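Local coordinates for CADD-like protein of unknown function (Nostoc punctiforme, PDB 3B5O), which is of unknown function but, as an all-helical CADD-like protein of the haem oxygenase clan, may be an oxidoreductase, at residues Q17-F22 with M214-Q219; F38-Y43 with E228-E233; Q46-F51 with Q219-E224. One frame throughout, in Å; residues are numbered along the deposited sequence. Where two conformers were deposited one is given.

Contact 1. Residues Q17-F22 with M214-Q219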
loop_
_atom_site.group_PDB
_atom_site.type_symbol
_atom_site.label_atom_id
_atom_site.label_comp_id
_atom_site.label_asym_id
_atom_site.label_seq_id
_atom_site.Cartn_x
_atom_site.Cartn_y
_atom_site.Cartn_z
ATOM N N GLN A 17 12.067 -11.095 3.242
ATOM C CA GLN A 17 13.531 -11.248 3.352
ATOM C C GLN A 17 14.343 -10.038 2.917
ATOM O O GLN A 17 15.323 -9.678 3.558
ATOM C CB GLN A 17 14.007 -12.429 2.487
ATOM C CG GLN A 17 13.939 -13.781 3.129
ATOM C CD GLN A 17 14.580 -14.857 2.258
ATOM O OE1 GLN A 17 13.873 -15.627 1.609
ATOM N NE2 GLN A 17 15.920 -14.899 2.221
ATOM N N ASP A 18 13.956 -9.435 1.795
ATOM C CA ASP A 18 14.834 -8.559 1.040
ATOM C C ASP A 18 14.464 -7.086 0.981
ATOM O O ASP A 18 15.187 -6.316 0.342
ATOM C CB ASP A 18 14.971 -9.087 -0.395
ATOM C CG ASP A 18 15.851 -10.331 -0.500
ATOM O OD1 ASP A 18 16.383 -10.841 0.521
ATOM O OD2 ASP A 18 15.968 -10.817 -1.644
ATOM N N TYR A 19 13.368 -6.691 1.638
ATOM C CA TYR A 19 12.809 -5.334 1.465
ATOM C C TYR A 19 12.723 -4.595 2.799
ATOM O O TYR A 19 11.770 -4.766 3.540
ATOM C CB TYR A 19 11.438 -5.405 0.785
ATOM C CG TYR A 19 11.594 -5.658 -0.675
ATOM C CD1 TYR A 19 11.933 -6.926 -1.146
ATOM C CD2 TYR A 19 11.560 -4.629 -1.585
ATOM C CE1 TYR A 19 12.175 -7.150 -2.480
ATOM C CE2 TYR A 19 11.786 -4.828 -2.930
ATOM C CZ TYR A 19 12.106 -6.110 -3.372
ATOM O OH TYR A 19 12.345 -6.345 -4.686
ATOM N N VAL A 20 13.702 -3.745 3.049
ATOM C CA VAL A 20 13.736 -2.989 4.308
ATOM C C VAL A 20 12.522 -2.084 4.477
ATOM O O VAL A 20 12.133 -1.793 5.597
ATOM C CB VAL A 20 15.016 -2.160 4.468
ATOM C CG1 VAL A 20 16.249 -3.091 4.572
ATOM C CG2 VAL A 20 15.208 -1.119 3.378
ATOM N N ALA A 21 11.913 -1.621 3.392
ATOM C CA ALA A 21 10.779 -0.724 3.563
ATOM C C ALA A 21 9.624 -1.370 4.298
ATOM O O ALA A 21 8.805 -0.673 4.870
ATOM C CB ALA A 21 10.290 -0.213 2.200
ATOM N N PHE A 22 9.524 -2.698 4.225
ATOM C CA PHE A 22 8.425 -3.418 4.834
ATOM C C PHE A 22 8.816 -4.060 6.152
ATOM O O PHE A 22 8.008 -4.765 6.750
ATOM C CB PHE A 22 7.822 -4.385 3.809
ATOM C CG PHE A 22 7.321 -3.648 2.606
ATOM C CD1 PHE A 22 6.233 -2.813 2.739
ATOM C CD2 PHE A 22 8.015 -3.660 1.406
ATOM C CE1 PHE A 22 5.784 -2.023 1.693
ATOM C CE2 PHE A 22 7.547 -2.873 0.332
ATOM C CZ PHE A 22 6.447 -2.069 0.505
HETATM N N MSE A 214 6.320 -3.582 -8.458
HETATM C CA MSE A 214 5.495 -2.840 -7.510
HETATM C C MSE A 214 6.189 -2.674 -6.168
HETATM O O MSE A 214 6.220 -1.580 -5.606
HETATM C CB MSE A 214 4.147 -3.530 -7.350
HETATM C CG MSE A 214 3.187 -2.816 -6.448
HETATM SE SE MSE A 214 2.680 -1.075 -7.123
HETATM C CE MSE A 214 1.081 -0.788 -6.173
ATOM N N ILE A 215 6.713 -3.759 -5.612
ATOM C CA ILE A 215 7.388 -3.662 -4.310
ATOM C C ILE A 215 8.643 -2.806 -4.407
ATOM O O ILE A 215 8.967 -2.073 -3.482
ATOM C CB ILE A 215 7.611 -5.037 -3.609
ATOM C CG1 ILE A 215 8.606 -5.922 -4.377
ATOM C CG2 ILE A 215 6.258 -5.717 -3.357
ATOM C CD1 ILE A 215 8.939 -7.227 -3.637
ATOM N N ASP A 216 9.345 -2.861 -5.539
ATOM C CA ASP A 216 10.513 -2.003 -5.746
ATOM C C ASP A 216 10.091 -0.537 -5.734
ATOM O O ASP A 216 10.747 0.300 -5.115
ATOM C CB ASP A 216 11.235 -2.336 -7.055
ATOM C CG ASP A 216 12.089 -3.585 -6.995
ATOM O OD1 ASP A 216 12.409 -4.049 -5.903
ATOM O OD2 ASP A 216 12.453 -4.078 -8.092
ATOM N N ALA A 217 8.990 -0.221 -6.414
ATOM C CA ALA A 217 8.523 1.166 -6.497
ATOM C C ALA A 217 8.107 1.674 -5.115
ATOM O O ALA A 217 8.399 2.831 -4.728
ATOM C CB ALA A 217 7.367 1.289 -7.492
HETATM N N MSE A 218 7.421 0.835 -4.375
HETATM C CA MSE A 218 6.971 1.225 -3.038
HETATM C C MSE A 218 8.162 1.431 -2.115
HETATM O O MSE A 218 8.189 2.378 -1.313
HETATM C CB MSE A 218 6.055 0.166 -2.469
HETATM C CG MSE A 218 4.714 0.061 -3.190
HETATM SE SE MSE A 218 3.632 -1.400 -2.602
HETATM C CE MSE A 218 3.135 -0.716 -0.890
ATOM N N GLN A 219 9.154 0.554 -2.203
ATOM C CA GLN A 219 10.348 0.728 -1.380
ATOM C C GLN A 219 11.097 2.021 -1.673
ATOM O O GLN A 219 11.506 2.742 -0.755
ATOM C CB GLN A 219 11.258 -0.496 -1.458
ATOM C CG GLN A 219 12.612 -0.240 -0.794
ATOM C CD GLN A 219 13.252 -1.462 -0.239
ATOM O OE1 GLN A 219 12.681 -2.137 0.600
ATOM N NE2 GLN A 219 14.475 -1.740 -0.682
HETATM O O HOH W 1 15.887 -3.720 1.039
#
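One face of the Tyr19 ring carries the CD1 methyl of Ile215, a CH-pi contact 3.6 Å from the ring centroid and offset toward the rim; Asp216 OD1 sits at the ring's edge, near its plane. Phe22 turns its edge to the same helix, CZ meeting Met218 CB at 3.7 Å, and the selenium of this selenomethionine lies obliquely to the ring in a Met-aromatic contact. Ala21 CB lies over one face of Phe22, toward its rim. The Tyr19 hydroxyl donates to Asp216 OD1 over 2.6 Å, on the syn side but tilted well out of the carboxylate plane, and is also hydrogen-bonded to Arg212 NH1. Here helix 2-18 ends and the chain turns through a short 3-10 segment against helix 204-230 of the all-helical fold. Gln219 spans to this turn with CG anti to the backbone N (chi1 171°) and an extended chain. Its OE1 accepts a nearly straight hydrogen bond (171°) from Ala21 N at 2.9 Å, the donor standing above the carbonyl plane, while NE2 donates to a water that also links Val20 N and Asp18 O. A phenylalanine in place of Tyr19 would probably leave Asp216 and Arg212 without the hydroxyl that joins them.

Contact 2. Residues F38-Y43 with E228-E233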
loop_
_atom_site.group_PDB
_atom_site.type_symbol
_atom_site.label_atom_id
_atom_site.label_comp_id
_atom_site.label_asym_id
_atom_site.label_seq_id
_atom_site.Cartn_x
_atom_site.Cartn_y
_atom_site.Cartn_z
ATOM N N PHE A 38 7.992 15.854 15.355
ATOM C CA PHE A 38 6.581 15.569 15.142
ATOM C C PHE A 38 6.173 16.008 13.743
ATOM O O PHE A 38 5.543 15.229 13.001
ATOM C CB PHE A 38 5.720 16.319 16.180
ATOM C CG PHE A 38 4.248 16.106 16.008
ATOM C CD1 PHE A 38 3.527 16.910 15.121
ATOM C CD2 PHE A 38 3.584 15.101 16.689
ATOM C CE1 PHE A 38 2.169 16.700 14.921
ATOM C CE2 PHE A 38 2.216 14.903 16.510
ATOM C CZ PHE A 38 1.519 15.715 15.611
ATOM N N ALA A 39 6.576 17.221 13.365
ATOM C CA ALA A 39 6.190 17.787 12.050
ATOM C C ALA A 39 6.677 16.901 10.910
ATOM O O ALA A 39 5.997 16.750 9.890
ATOM C CB ALA A 39 6.737 19.207 11.874
ATOM N N GLN A 40 7.877 16.360 11.052
ATOM C CA GLN A 40 8.454 15.541 9.989
ATOM C C GLN A 40 7.727 14.219 9.805
ATOM O O GLN A 40 7.502 13.784 8.673
ATOM C CB GLN A 40 9.959 15.337 10.232
ATOM C CG GLN A 40 10.744 16.606 10.014
ATOM C CD GLN A 40 12.168 16.551 10.529
ATOM O OE1 GLN A 40 12.447 15.873 11.521
ATOM N NE2 GLN A 40 13.072 17.256 9.859
ATOM N N ILE A 41 7.344 13.566 10.896
ATOM C CA ILE A 41 6.600 12.307 10.812
ATOM C C ILE A 41 5.137 12.575 10.401
ATOM O O ILE A 41 4.534 11.790 9.677
ATOM C CB ILE A 41 6.732 11.458 12.097
ATOM C CG1 ILE A 41 8.216 11.175 12.367
ATOM C CG2 ILE A 41 5.947 10.151 12.007
ATOM C CD1 ILE A 41 9.002 10.569 11.188
ATOM N N ALA A 42 4.582 13.712 10.812
ATOM C CA ALA A 42 3.261 14.105 10.322
ATOM C C ALA A 42 3.279 14.273 8.802
ATOM O O ALA A 42 2.322 13.873 8.125
ATOM C CB ALA A 42 2.797 15.400 11.015
ATOM N N TYR A 43 4.351 14.854 8.267
ATOM C CA TYR A 43 4.534 14.988 6.818
ATOM C C TYR A 43 4.531 13.630 6.150
ATOM O O TYR A 43 3.885 13.445 5.107
ATOM C CB TYR A 43 5.833 15.726 6.498
ATOM C CG TYR A 43 6.250 15.677 5.062
ATOM C CD1 TYR A 43 5.747 16.584 4.140
ATOM C CD2 TYR A 43 7.093 14.681 4.595
ATOM C CE1 TYR A 43 6.109 16.522 2.796
ATOM C CE2 TYR A 43 7.466 14.623 3.270
ATOM C CZ TYR A 43 6.974 15.540 2.367
ATOM O OH TYR A 43 7.310 15.504 1.026
ATOM N N GLU A 228 12.817 13.315 2.068
ATOM C CA GLU A 228 12.039 14.545 2.007
ATOM C C GLU A 228 11.724 15.049 3.406
ATOM O O GLU A 228 11.863 16.243 3.693
ATOM C CB GLU A 228 10.732 14.337 1.229
ATOM C CG GLU A 228 10.923 14.206 -0.233
ATOM C CD GLU A 228 9.620 13.995 -0.999
ATOM O OE1 GLU A 228 8.578 13.668 -0.381
ATOM O OE2 GLU A 228 9.689 14.131 -2.231
ATOM N N ALA A 229 11.302 14.132 4.277
ATOM C CA ALA A 229 10.869 14.504 5.616
ATOM C C ALA A 229 12.030 15.125 6.377
ATOM O O ALA A 229 11.892 16.208 6.954
ATOM C CB ALA A 229 10.314 13.315 6.350
ATOM N N ILE A 230 13.177 14.457 6.362
ATOM C CA ILE A 230 14.312 14.926 7.185
ATOM C C ILE A 230 14.965 16.198 6.624
ATOM O O ILE A 230 15.573 16.986 7.379
ATOM C CB ILE A 230 15.344 13.794 7.358
ATOM C CG1 ILE A 230 16.142 13.985 8.667
ATOM C CG2 ILE A 230 16.273 13.687 6.160
ATOM C CD1 ILE A 230 15.288 13.751 9.905
ATOM N N SER A 231 14.831 16.413 5.317
ATOM C CA SER A 231 15.452 17.556 4.629
ATOM C C SER A 231 14.861 18.910 5.010
ATOM O O SER A 231 15.444 19.944 4.692
ATOM C CB SER A 231 15.346 17.398 3.106
ATOM O OG SER A 231 14.059 17.741 2.627
ATOM N N SER A 232 13.706 18.920 5.661
ATOM C CA SER A 232 13.070 20.186 6.065
ATOM C C SER A 232 13.920 21.021 7.053
ATOM O O SER A 232 13.696 22.217 7.217
ATOM C CB SER A 232 11.707 19.903 6.684
ATOM O OG SER A 232 11.870 19.305 7.957
ATOM N N GLU A 233 14.886 20.403 7.723
ATOM C CA GLU A 233 15.734 21.139 8.672
ATOM C C GLU A 233 17.162 21.292 8.169
ATOM O O GLU A 233 18.041 21.769 8.900
ATOM C CB GLU A 233 15.716 20.420 10.021
ATOM C CG GLU A 233 14.378 20.456 10.749
ATOM C CD GLU A 233 13.895 21.857 11.119
ATOM O OE1 GLU A 233 14.638 22.838 10.938
ATOM O OE2 GLU A 233 12.750 21.969 11.605
#
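Glu228 OE1 is held by two hydroxyls: it accepts from Tyr43 OH across the contact at 2.6 Å and is also hydrogen-bonded to Ser117 OG. The tyrosine hydroxyl comes from above the carboxylate plane; the two side chains cross at about a right angle, ring and carboxylate planes 65° apart, with OE1 at the ring's edge. The other oxygen, OE2, is bonded to Ala119 N at the start of helix 118-131, which leaves both oxygens engaged and the carboxylate little freedom to rotate. Tyr43 reaches this position with CG anti to the backbone N (chi1 168°), and on the way its CD2 packs on Ala229 CB at 3.9 Å.

Gln40 makes the second polar link. Its chain runs extended past the last turn of the opposing helix, CG resting 3.3 Å from Ala229 O. At its end NE2 donates to Ser232 OG over 3.0 Å, with the serine oxygen close to the amide plane and the N-H angle 159°. The amide's other atom, OE1, accepts from Ser37 N just ahead of helix 38-68. With both ends of the amide in use, its rotation is fixed. Around it, Ile230 CD1 lies 3.9 Å from Gln40 OE1, and Glu233 CG comes alongside NE2 at 3.6 Å. Ser231 OG turns back on its own segment and donates to Glu228 O at 2.9 Å. Ala229 lies where the backbones come closest (its CA 5.1 Å from that of Gln40), and its small side chain is consistent with so near an approach. The arrangement belongs to the end of a helical bundle, where the first turns of helix 38-68 are fastened to the last turn of helix 204-230 by side-chain hydrogen bonds.

Contact 3. Residues Q46-F51 with Q219-E224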
loop_
_atom_site.group_PDB
_atom_site.type_symbol
_atom_site.label_atom_id
_atom_site.label_comp_id
_atom_site.label_asym_id
_atom_site.label_seq_id
_atom_site.Cartn_x
_atom_site.Cartn_y
_atom_site.Cartn_z
ATOM N N GLN A 46 0.940 12.417 6.051
ATOM C CA GLN A 46 0.164 13.133 5.047
ATOM C C GLN A 46 0.420 12.556 3.663
ATOM O O GLN A 46 -0.508 12.300 2.894
ATOM C CB GLN A 46 0.537 14.598 5.021
ATOM C CG GLN A 46 0.093 15.394 6.236
ATOM C CD GLN A 46 0.644 16.802 6.220
ATOM O OE1 GLN A 46 1.762 17.049 5.771
ATOM N NE2 GLN A 46 -0.167 17.752 6.695
ATOM N N GLN A 47 1.686 12.380 3.322
ATOM C CA GLN A 47 2.026 11.778 2.025
ATOM C C GLN A 47 1.570 10.340 1.911
ATOM O O GLN A 47 1.032 9.929 0.868
ATOM C CB GLN A 47 3.525 11.887 1.758
ATOM C CG GLN A 47 3.943 13.309 1.530
ATOM C CD GLN A 47 3.308 13.918 0.270
ATOM O OE1 GLN A 47 3.293 13.299 -0.791
ATOM N NE2 GLN A 47 2.769 15.144 0.399
ATOM N N TYR A 48 1.782 9.566 2.968
ATOM C CA TYR A 48 1.357 8.179 2.954
ATOM C C TYR A 48 -0.127 8.072 2.617
ATOM O O TYR A 48 -0.530 7.214 1.839
ATOM C CB TYR A 48 1.640 7.471 4.279
ATOM C CG TYR A 48 0.935 6.167 4.326
ATOM C CD1 TYR A 48 1.430 5.063 3.641
ATOM C CD2 TYR A 48 -0.317 6.065 4.923
ATOM C CE1 TYR A 48 0.697 3.873 3.621
ATOM C CE2 TYR A 48 -1.012 4.895 4.927
ATOM C CZ TYR A 48 -0.523 3.819 4.264
ATOM O OH TYR A 48 -1.271 2.654 4.271
ATOM N N SER A 49 -0.935 8.941 3.204
ATOM C CA SER A 49 -2.373 8.842 3.051
ATOM C C SER A 49 -2.852 8.875 1.599
ATOM O O SER A 49 -3.930 8.373 1.289
ATOM C CB SER A 49 -3.062 9.927 3.867
ATOM O OG SER A 49 -2.955 11.202 3.280
ATOM N N ILE A 50 -2.070 9.481 0.727
ATOM C CA ILE A 50 -2.431 9.575 -0.674
ATOM C C ILE A 50 -2.468 8.186 -1.295
ATOM O O ILE A 50 -3.259 7.918 -2.198
ATOM C CB ILE A 50 -1.444 10.492 -1.420
ATOM C CG1 ILE A 50 -1.563 11.923 -0.905
ATOM C CG2 ILE A 50 -1.647 10.455 -2.957
ATOM C CD1 ILE A 50 -0.478 12.875 -1.353
ATOM N N PHE A 51 -1.595 7.301 -0.841
ATOM C CA PHE A 51 -1.465 6.015 -1.481
ATOM C C PHE A 51 -2.715 5.127 -1.351
ATOM O O PHE A 51 -3.225 4.645 -2.370
ATOM C CB PHE A 51 -0.166 5.366 -0.996
ATOM C CG PHE A 51 0.289 4.185 -1.814
ATOM C CD1 PHE A 51 0.310 4.228 -3.190
ATOM C CD2 PHE A 51 0.771 3.068 -1.175
ATOM C CE1 PHE A 51 0.777 3.131 -3.932
ATOM C CE2 PHE A 51 1.225 1.980 -1.909
ATOM C CZ PHE A 51 1.228 2.027 -3.275
ATOM N N GLN A 219 9.154 0.554 -2.203
ATOM C CA GLN A 219 10.348 0.728 -1.380
ATOM C C GLN A 219 11.097 2.021 -1.673
ATOM O O GLN A 219 11.506 2.742 -0.755
ATOM C CB GLN A 219 11.258 -0.496 -1.458
ATOM C CG GLN A 219 12.612 -0.240 -0.794
ATOM C CD GLN A 219 13.252 -1.462 -0.239
ATOM O OE1 GLN A 219 12.681 -2.137 0.600
ATOM N NE2 GLN A 219 14.475 -1.740 -0.682
ATOM N N VAL A 220 11.299 2.298 -2.955
ATOM C CA VAL A 220 11.924 3.539 -3.378
ATOM C C VAL A 220 11.186 4.750 -2.801
ATOM O O VAL A 220 11.803 5.673 -2.307
ATOM C CB VAL A 220 12.062 3.595 -4.930
ATOM C CG1 VAL A 220 12.264 5.026 -5.408
ATOM C CG2 VAL A 220 13.215 2.673 -5.381
ATOM N N TRP A 221 9.862 4.716 -2.831
ATOM C CA TRP A 221 9.043 5.793 -2.271
ATOM C C TRP A 221 9.281 5.992 -0.792
ATOM O O TRP A 221 9.498 7.119 -0.343
ATOM C CB TRP A 221 7.576 5.520 -2.555
ATOM C CG TRP A 221 6.586 6.453 -1.966
ATOM C CD1 TRP A 221 6.452 7.780 -2.207
ATOM C CD2 TRP A 221 5.500 6.072 -1.121
ATOM N NE1 TRP A 221 5.376 8.269 -1.516
ATOM C CE2 TRP A 221 4.750 7.237 -0.867
ATOM C CE3 TRP A 221 5.081 4.852 -0.568
ATOM C CZ2 TRP A 221 3.586 7.216 -0.106
ATOM C CZ3 TRP A 221 3.945 4.824 0.196
ATOM C CH2 TRP A 221 3.203 6.012 0.429
ATOM N N TRP A 222 9.261 4.916 -0.026
ATOM C CA TRP A 222 9.520 5.051 1.412
ATOM C C TRP A 222 10.887 5.688 1.673
ATOM O O TRP A 222 11.029 6.523 2.552
ATOM C CB TRP A 222 9.425 3.680 2.101
ATOM C CG TRP A 222 8.023 3.284 2.435
ATOM C CD1 TRP A 222 7.228 2.387 1.784
ATOM C CD2 TRP A 222 7.229 3.831 3.483
ATOM N NE1 TRP A 222 5.988 2.320 2.376
ATOM C CE2 TRP A 222 5.967 3.207 3.424
ATOM C CE3 TRP A 222 7.470 4.791 4.479
ATOM C CZ2 TRP A 222 4.963 3.499 4.323
ATOM C CZ3 TRP A 222 6.464 5.079 5.359
ATOM C CH2 TRP A 222 5.232 4.443 5.277
ATOM N N GLN A 223 11.891 5.269 0.907
ATOM C CA GLN A 223 13.236 5.812 1.052
ATOM C C GLN A 223 13.256 7.300 0.714
ATOM O O GLN A 223 13.841 8.120 1.435
ATOM C CB GLN A 223 14.215 5.028 0.183
ATOM C CG GLN A 223 14.356 3.588 0.644
ATOM C CD GLN A 223 15.146 2.712 -0.287
ATOM O OE1 GLN A 223 15.148 2.905 -1.507
ATOM N NE2 GLN A 223 15.831 1.707 0.298
ATOM N N GLU A 224 12.573 7.669 -0.366
ATOM C CA GLU A 224 12.590 9.052 -0.805
ATOM C C GLU A 224 11.782 9.931 0.120
ATOM O O GLU A 224 12.148 11.101 0.363
ATOM C CB GLU A 224 12.050 9.161 -2.238
ATOM C CG GLU A 224 12.966 8.564 -3.252
ATOM C CD GLU A 224 12.342 8.387 -4.625
ATOM O OE1 GLU A 224 11.138 8.612 -4.752
ATOM O OE2 GLU A 224 13.084 8.028 -5.538
#
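Trp221 puts its six-membered ring between Tyr48 and Phe51, its CH2 reaching Phe51 CB at 3.7 Å and Tyr48 CD1 at 3.8 Å, and such aromatic packing carries most of the contact. The Phe51 ring and that six-membered ring have centroids 5.1 Å apart and planes inclined at 54°, an oblique pair. With its CG anti to the backbone N (chi1 175°), Trp221 sends the indole straight across toward helix 38-68. Trp222 leaves the helix to one side, but its indole reaches back so that CZ2 meets Tyr48 CD1 at 3.9 Å. Tyr48 CD1 thus touches both indoles, and the Tyr48 and Trp221 side chains cross at about a right angle, while Trp221 CZ3 lies over one face of the Trp222 ring, toward its rim.

Backbone contact is slight. Gln47 O lies at the edge of the Trp221 ring, in its plane, 3.9 Å from CZ2. The two helical segments run antiparallel, their axes 11.8 Å apart at closest approach with 162° between their directions, a wide spacing that the bulky aromatic rings fill.

The polar groups find their partners in neighbouring parts of the chain. Trp221 NE1 is hydrogen-bonded to Thr120 OG1, which also bonds Gln47 OE1, so one threonine of helix 118-131 positions a side chain from each segment. Tyr48 OH is bonded to Glu152 of helix 135-163. Leu123 packs on both Phe51 and Trp221, and Ile156 on both Tyr48 and Trp222.

Between the two segments themselves the chemistry is therefore chiefly apolar: shape and burial bring the helices together, while the directional bonds that orient the tryptophan, tyrosine and glutamine ends are made with helices 118-131 and 135-163 and, for Gln47, also with the loop before helix 118-131.

All three contacts use helix 204-230, at successive levels. Contact 3 is the innermost, its centre about 9 Å from the centre of the chain, and is chiefly aromatic packing across its segments; contact 1, also buried, combines a packed ring with hydrogen bonds to a chain turn. Contact 2, its centre about 21 Å from that of the chain, is only partly buried and relies chiefly on polar side chains. Contacts 2 and 3 join the same two helices, 38-68 and 204-230, contact 3 being nested within the loop that contact 2 closes. Contact 1 instead brings in the end of helix 2-18. It shares Gln219 with contact 3, and the two touch where Met218 CE packs on Phe51 CE2 at 3.5 Å.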